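Local coordinates for protein mucus binding proteinn (PDB 4MT5) that probably binds mucins of the gastrointestinal mucus, as one repeat of a large adhesin anchored to the cell wall of Lactobacillus reuteri, at residues E15-D20 and K39-D44; G116-N121 and V126-P131. All blocks are in the same frame, centred on the assembly; numbering follows the deposited sequence.

How the contacts relate
Contacts 1 and 2 follow one another along the chain, in the mucin-binding and Muc B2-like domains respectively, with centres about 24 Å apart. Both reach one extended sheet: strand 16-24 of contact 1 pairs with strand 2-10, which lies beside strand 65-77, and strand 65-77 in turn pairs with strand 104-120 of contact 2. Both are surface contacts, although contact 2 includes buried Gly116 and Asp120 near the middle of the elongated chain. Contact 1 sets a helix against a strand mainly through side chains, without a hydrogen bond between its segments. Contact 2 joins two strands of a hairpin by backbone hydrogen bonds, supplemented by water-linked polar side chains.

Contact 1: residues E15-D20 and K39-D44; sequences ETLRQD and KKYEGD
Leu17 and Arg18 on strand 16-24 receive the ring of Tyr41, carried by helix 35-42. The close packing is made by this ring and carbon atoms of the two strand residues. Leu17 CD1 sits over one face, 4.0 Å from the Tyr41 centroid in a CH-pi contact, offset toward the CD1-CE1 rim. Leu17 CB lies near the far end of the same ring, 3.7 Å from Tyr41 OH, as the two side chains run past each other in opposite directions. Arg18 adds its aliphatic stem, with CB 3.3 Å from Tyr41 OH.

The partly exposed side, where Arg18 and exposed Lys40 make no contact with each other, is looser. With CG anti to the backbone N (chi1 168°), the extended chain of Arg18 carries its guanidinium past the tyrosine to Asp20, where it grips the carboxylate side-on: Arg18 NE meets Asp20 OD1 at 3.1 Å, and Arg18 NH2 meets Asp20 OD2 at 3.2 Å. Tyr32 OH also bonds to Asp20 OD2. Lys40 turns its amine to Glu36 instead. Leu17 and Arg18 both face Tyr8 of strand 2-10, forming a classic beta bulge beneath the helix of a ubiquitin-like beta-grasp fold.

Contact 2: residues G116-N121 and V126-P131; sequences GYTTDN and VVSYDP
Ser128 places OG between its backbone N and carbonyl carbon (chi1 73°), and Asp130 has CG anti to its carbonyl carbon (chi1 -66°); with Thr118 OG1, these torsions collect three polar groups around one water. The Thr118 and Ser128 hydroxyls, with OG1 and OG 3.6 Å apart, each hydrogen-bond to it, while the water donates to Asp130 OD1 at 3.0 Å. The other carboxylate oxygen of Asp130, OD2, bonds to His76 of strand 65-77. Replacing Asp130 by an alanine is likely to leave His76 NE2 without this acceptor and the water with only the two hydroxyls of this trio to hold it.

Strand 126-129 pairs with strand 104-120, which also pairs with strand 65-77, and the two form an antiparallel beta hairpin; the axes of segments 117-120 and 126-129 approach to 4.6 Å. Asp130 N donates to Gly116 O at 3.0 Å, and Thr118 N donates to Ser128 O, also at 3.0 Å. Val127 N then reaches Thr118 O at 2.9 Å. A beta bulge shifts the register by one between Thr118 and Thr119, and Thr119 is consequently paired with Val126.

On the face carrying Tyr117, Thr119, Val126 and Tyr129, the two tyrosines meet through Tyr117 CB and Tyr129 CD1, 3.8 Å apart. Their far ends diverge: Tyr117 OH bonds to Asn83 O, whereas the Tyr129 ring makes a cation-pi contact with Arg115. At the bulge, Val127 CG1 packs 3.8 Å from CB of buried Asp120, whose carboxylate bonds to His72 and to the backbone of Val122 and Thr123.

Contact 1: residues E15-D20 and K39-D44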
# COMPACT_ATOMS: atom_id res chain seq x y z
N GLU A 15 -1.50 -11.24 -21.83
CA GLU A 15 -2.53 -11.07 -22.85
C GLU A 15 -2.10 -10.17 -24.00
O GLU A 15 -1.25 -9.31 -23.83
CB GLU A 15 -3.75 -10.44 -22.20
CG GLU A 15 -4.42 -11.31 -21.16
CD GLU A 15 -5.42 -12.28 -21.76
OE1 GLU A 15 -6.32 -12.72 -21.02
OE2 GLU A 15 -5.31 -12.60 -22.97
N THR A 16 -2.72 -10.36 -25.16
CA THR A 16 -2.61 -9.39 -26.25
C THR A 16 -3.67 -8.30 -26.04
O THR A 16 -4.83 -8.60 -25.79
CB THR A 16 -2.83 -10.06 -27.61
OG1 THR A 16 -1.78 -10.99 -27.85
CG2 THR A 16 -2.84 -9.04 -28.72
N LEU A 17 -3.26 -7.04 -26.12
CA LEU A 17 -4.20 -5.92 -25.96
C LEU A 17 -4.84 -5.53 -27.29
O LEU A 17 -6.03 -5.23 -27.36
CB LEU A 17 -3.49 -4.69 -25.39
CG LEU A 17 -2.81 -4.81 -24.02
CD1 LEU A 17 -1.91 -3.61 -23.78
CD2 LEU A 17 -3.83 -4.95 -22.91
N ARG A 18 -4.03 -5.55 -28.34
CA ARG A 18 -4.44 -5.04 -29.63
C ARG A 18 -3.59 -5.66 -30.73
O ARG A 18 -2.38 -5.84 -30.55
CB ARG A 18 -4.28 -3.52 -29.65
CG ARG A 18 -4.41 -2.86 -31.01
CD ARG A 18 -4.55 -1.37 -30.82
NE ARG A 18 -4.41 -0.62 -32.06
CZ ARG A 18 -4.46 0.70 -32.14
NH1 ARG A 18 -4.66 1.43 -31.04
NH2 ARG A 18 -4.32 1.30 -33.31
N GLN A 19 -4.22 -6.01 -31.85
CA GLN A 19 -3.45 -6.45 -33.01
C GLN A 19 -3.95 -5.79 -34.28
O GLN A 19 -5.13 -5.88 -34.61
CB GLN A 19 -3.42 -7.96 -33.15
CG GLN A 19 -2.57 -8.39 -34.32
CD GLN A 19 -2.22 -9.86 -34.31
OE1 GLN A 19 -1.59 -10.36 -33.36
NE2 GLN A 19 -2.61 -10.57 -35.37
N ASP A 20 -3.04 -5.13 -34.97
CA ASP A 20 -3.38 -4.45 -36.21
C ASP A 20 -2.97 -5.25 -37.45
O ASP A 20 -1.81 -5.60 -37.65
CB ASP A 20 -2.76 -3.05 -36.25
CG ASP A 20 -3.35 -2.13 -35.21
OD1 ASP A 20 -4.30 -2.55 -34.50
OD2 ASP A 20 -2.89 -0.97 -35.10
N LYS A 39 0.53 5.85 -27.07
CA LYS A 39 -0.11 6.94 -26.35
C LYS A 39 -1.37 6.45 -25.60
O LYS A 39 -1.56 6.76 -24.44
CB LYS A 39 -0.47 8.07 -27.31
CG LYS A 39 -0.61 9.43 -26.66
CD LYS A 39 -2.02 9.98 -26.82
CE LYS A 39 -2.00 11.50 -26.89
NZ LYS A 39 -1.29 11.96 -28.13
N LYS A 40 -2.20 5.66 -26.28
CA LYS A 40 -3.47 5.21 -25.71
C LYS A 40 -3.27 4.30 -24.51
O LYS A 40 -4.02 4.38 -23.54
CB LYS A 40 -4.33 4.49 -26.76
CG LYS A 40 -4.99 5.41 -27.79
CD LYS A 40 -6.20 6.16 -27.22
CE LYS A 40 -6.91 6.97 -28.30
NZ LYS A 40 -5.95 7.78 -29.11
N TYR A 41 -2.26 3.44 -24.57
CA TYR A 41 -2.05 2.51 -23.47
C TYR A 41 -1.32 3.12 -22.28
O TYR A 41 -1.49 2.67 -21.15
CB TYR A 41 -1.40 1.21 -23.94
CG TYR A 41 -2.38 0.39 -24.73
CD1 TYR A 41 -3.47 -0.22 -24.11
CD2 TYR A 41 -2.25 0.27 -26.11
CE1 TYR A 41 -4.39 -0.94 -24.84
CE2 TYR A 41 -3.17 -0.45 -26.86
CZ TYR A 41 -4.23 -1.05 -26.22
OH TYR A 41 -5.13 -1.76 -26.98
N GLU A 42 -0.51 4.14 -22.54
CA GLU A 42 0.15 4.86 -21.46
C GLU A 42 -0.86 5.62 -20.60
O GLU A 42 -0.83 5.54 -19.37
CB GLU A 42 1.26 5.75 -22.00
CG GLU A 42 2.48 4.95 -22.42
CD GLU A 42 3.50 5.77 -23.20
OE1 GLU A 42 3.11 6.75 -23.88
OE2 GLU A 42 4.70 5.42 -23.14
N GLY A 43 -1.80 6.30 -21.27
CA GLY A 43 -2.97 6.84 -20.60
C GLY A 43 -3.80 5.82 -19.81
O GLY A 43 -4.65 6.21 -19.01
N ASP A 44 -3.56 4.52 -20.02
CA ASP A 44 -4.29 3.44 -19.33
C ASP A 44 -3.52 2.99 -18.09
O ASP A 44 -3.98 2.13 -17.34
CB ASP A 44 -4.46 2.20 -20.25
CG ASP A 44 -5.64 2.31 -21.27
OD1 ASP A 44 -5.82 3.37 -21.92
OD2 ASP A 44 -6.37 1.29 -21.43

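Contact 2: residues G116-N121 and V126-P131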
# COMPACT_ATOMS: atom_id res chain seq x y z
N GLY A 116 3.80 1.82 3.95
CA GLY A 116 3.57 2.13 2.56
C GLY A 116 3.08 0.90 1.81
O GLY A 116 3.01 -0.19 2.37
N TYR A 117 2.76 1.08 0.54
CA TYR A 117 2.32 -0.01 -0.31
C TYR A 117 2.52 0.34 -1.77
O TYR A 117 2.84 1.48 -2.09
CB TYR A 117 0.85 -0.32 -0.05
CG TYR A 117 -0.02 0.90 -0.05
CD1 TYR A 117 -0.29 1.59 1.13
CD2 TYR A 117 -0.58 1.38 -1.21
CE1 TYR A 117 -1.10 2.71 1.15
CE2 TYR A 117 -1.38 2.51 -1.21
CZ TYR A 117 -1.64 3.17 -0.03
OH TYR A 117 -2.43 4.29 -0.02
N THR A 118 2.35 -0.63 -2.65
CA THR A 118 2.44 -0.37 -4.08
C THR A 118 1.14 -0.71 -4.78
O THR A 118 0.56 -1.77 -4.56
CB THR A 118 3.55 -1.20 -4.71
OG1 THR A 118 4.78 -0.94 -4.02
CG2 THR A 118 3.71 -0.84 -6.19
N THR A 119 0.66 0.21 -5.63
CA THR A 119 -0.57 0.01 -6.38
C THR A 119 -0.24 -0.22 -7.85
O THR A 119 0.70 0.38 -8.36
CB THR A 119 -1.51 1.22 -6.26
OG1 THR A 119 -1.72 1.54 -4.89
CG2 THR A 119 -2.86 0.91 -6.89
N ASP A 120 -1.01 -1.09 -8.51
CA ASP A 120 -0.92 -1.34 -9.93
C ASP A 120 -1.71 -0.22 -10.61
O ASP A 120 -2.86 -0.02 -10.28
CB ASP A 120 -1.56 -2.70 -10.22
CG ASP A 120 -1.44 -3.14 -11.68
OD1 ASP A 120 -1.78 -2.36 -12.60
OD2 ASP A 120 -1.04 -4.31 -11.89
N ASN A 121 -1.08 0.50 -11.53
CA ASN A 121 -1.73 1.64 -12.19
C ASN A 121 -2.85 1.25 -13.15
O ASN A 121 -3.74 2.05 -13.46
CB ASN A 121 -0.71 2.50 -12.96
CG ASN A 121 0.17 3.35 -12.06
OD1 ASN A 121 0.28 3.11 -10.85
ND2 ASN A 121 0.81 4.34 -12.66
N VAL A 126 -3.87 -3.19 -5.01
CA VAL A 126 -2.53 -3.11 -4.43
C VAL A 126 -1.83 -4.46 -4.48
O VAL A 126 -2.42 -5.49 -4.17
CB VAL A 126 -2.51 -2.47 -3.00
CG1 VAL A 126 -3.87 -1.92 -2.64
CG2 VAL A 126 -2.01 -3.43 -1.94
N VAL A 127 -0.56 -4.44 -4.88
CA VAL A 127 0.18 -5.66 -5.16
C VAL A 127 1.18 -6.05 -4.08
O VAL A 127 1.54 -7.22 -3.96
CB VAL A 127 0.86 -5.58 -6.55
CG1 VAL A 127 -0.12 -5.03 -7.58
CG2 VAL A 127 2.08 -4.70 -6.52
N SER A 128 1.63 -5.08 -3.28
CA SER A 128 2.50 -5.41 -2.14
C SER A 128 2.44 -4.35 -1.04
O SER A 128 1.89 -3.28 -1.25
CB SER A 128 3.95 -5.63 -2.58
OG SER A 128 4.55 -4.40 -2.92
N TYR A 129 2.99 -4.69 0.13
CA TYR A 129 3.05 -3.78 1.27
C TYR A 129 4.48 -3.74 1.80
O TYR A 129 5.17 -4.76 1.82
CB TYR A 129 2.12 -4.25 2.39
CG TYR A 129 0.64 -4.16 2.08
CD1 TYR A 129 -0.10 -3.01 2.39
CD2 TYR A 129 -0.03 -5.23 1.51
CE1 TYR A 129 -1.47 -2.93 2.12
CE2 TYR A 129 -1.39 -5.16 1.23
CZ TYR A 129 -2.10 -4.01 1.53
OH TYR A 129 -3.45 -3.94 1.25
N ASP A 130 4.91 -2.55 2.21
CA ASP A 130 6.22 -2.35 2.82
C ASP A 130 6.13 -2.77 4.27
O ASP A 130 5.04 -2.93 4.81
CB ASP A 130 6.60 -0.88 2.74
CG ASP A 130 6.81 -0.42 1.30
OD1 ASP A 130 7.09 -1.29 0.44
OD2 ASP A 130 6.71 0.81 1.03
N PRO A 131 7.28 -2.96 4.92
CA PRO A 131 7.18 -3.35 6.34
C PRO A 131 6.49 -2.29 7.21
O PRO A 131 6.65 -1.10 6.95
CB PRO A 131 8.64 -3.51 6.76
CG PRO A 131 9.42 -3.64 5.48
CD PRO A 131 8.67 -2.86 4.45
O HOH W 1 6.07 1.11 5.36
O HOH W 2 4.89 -1.62 -1.52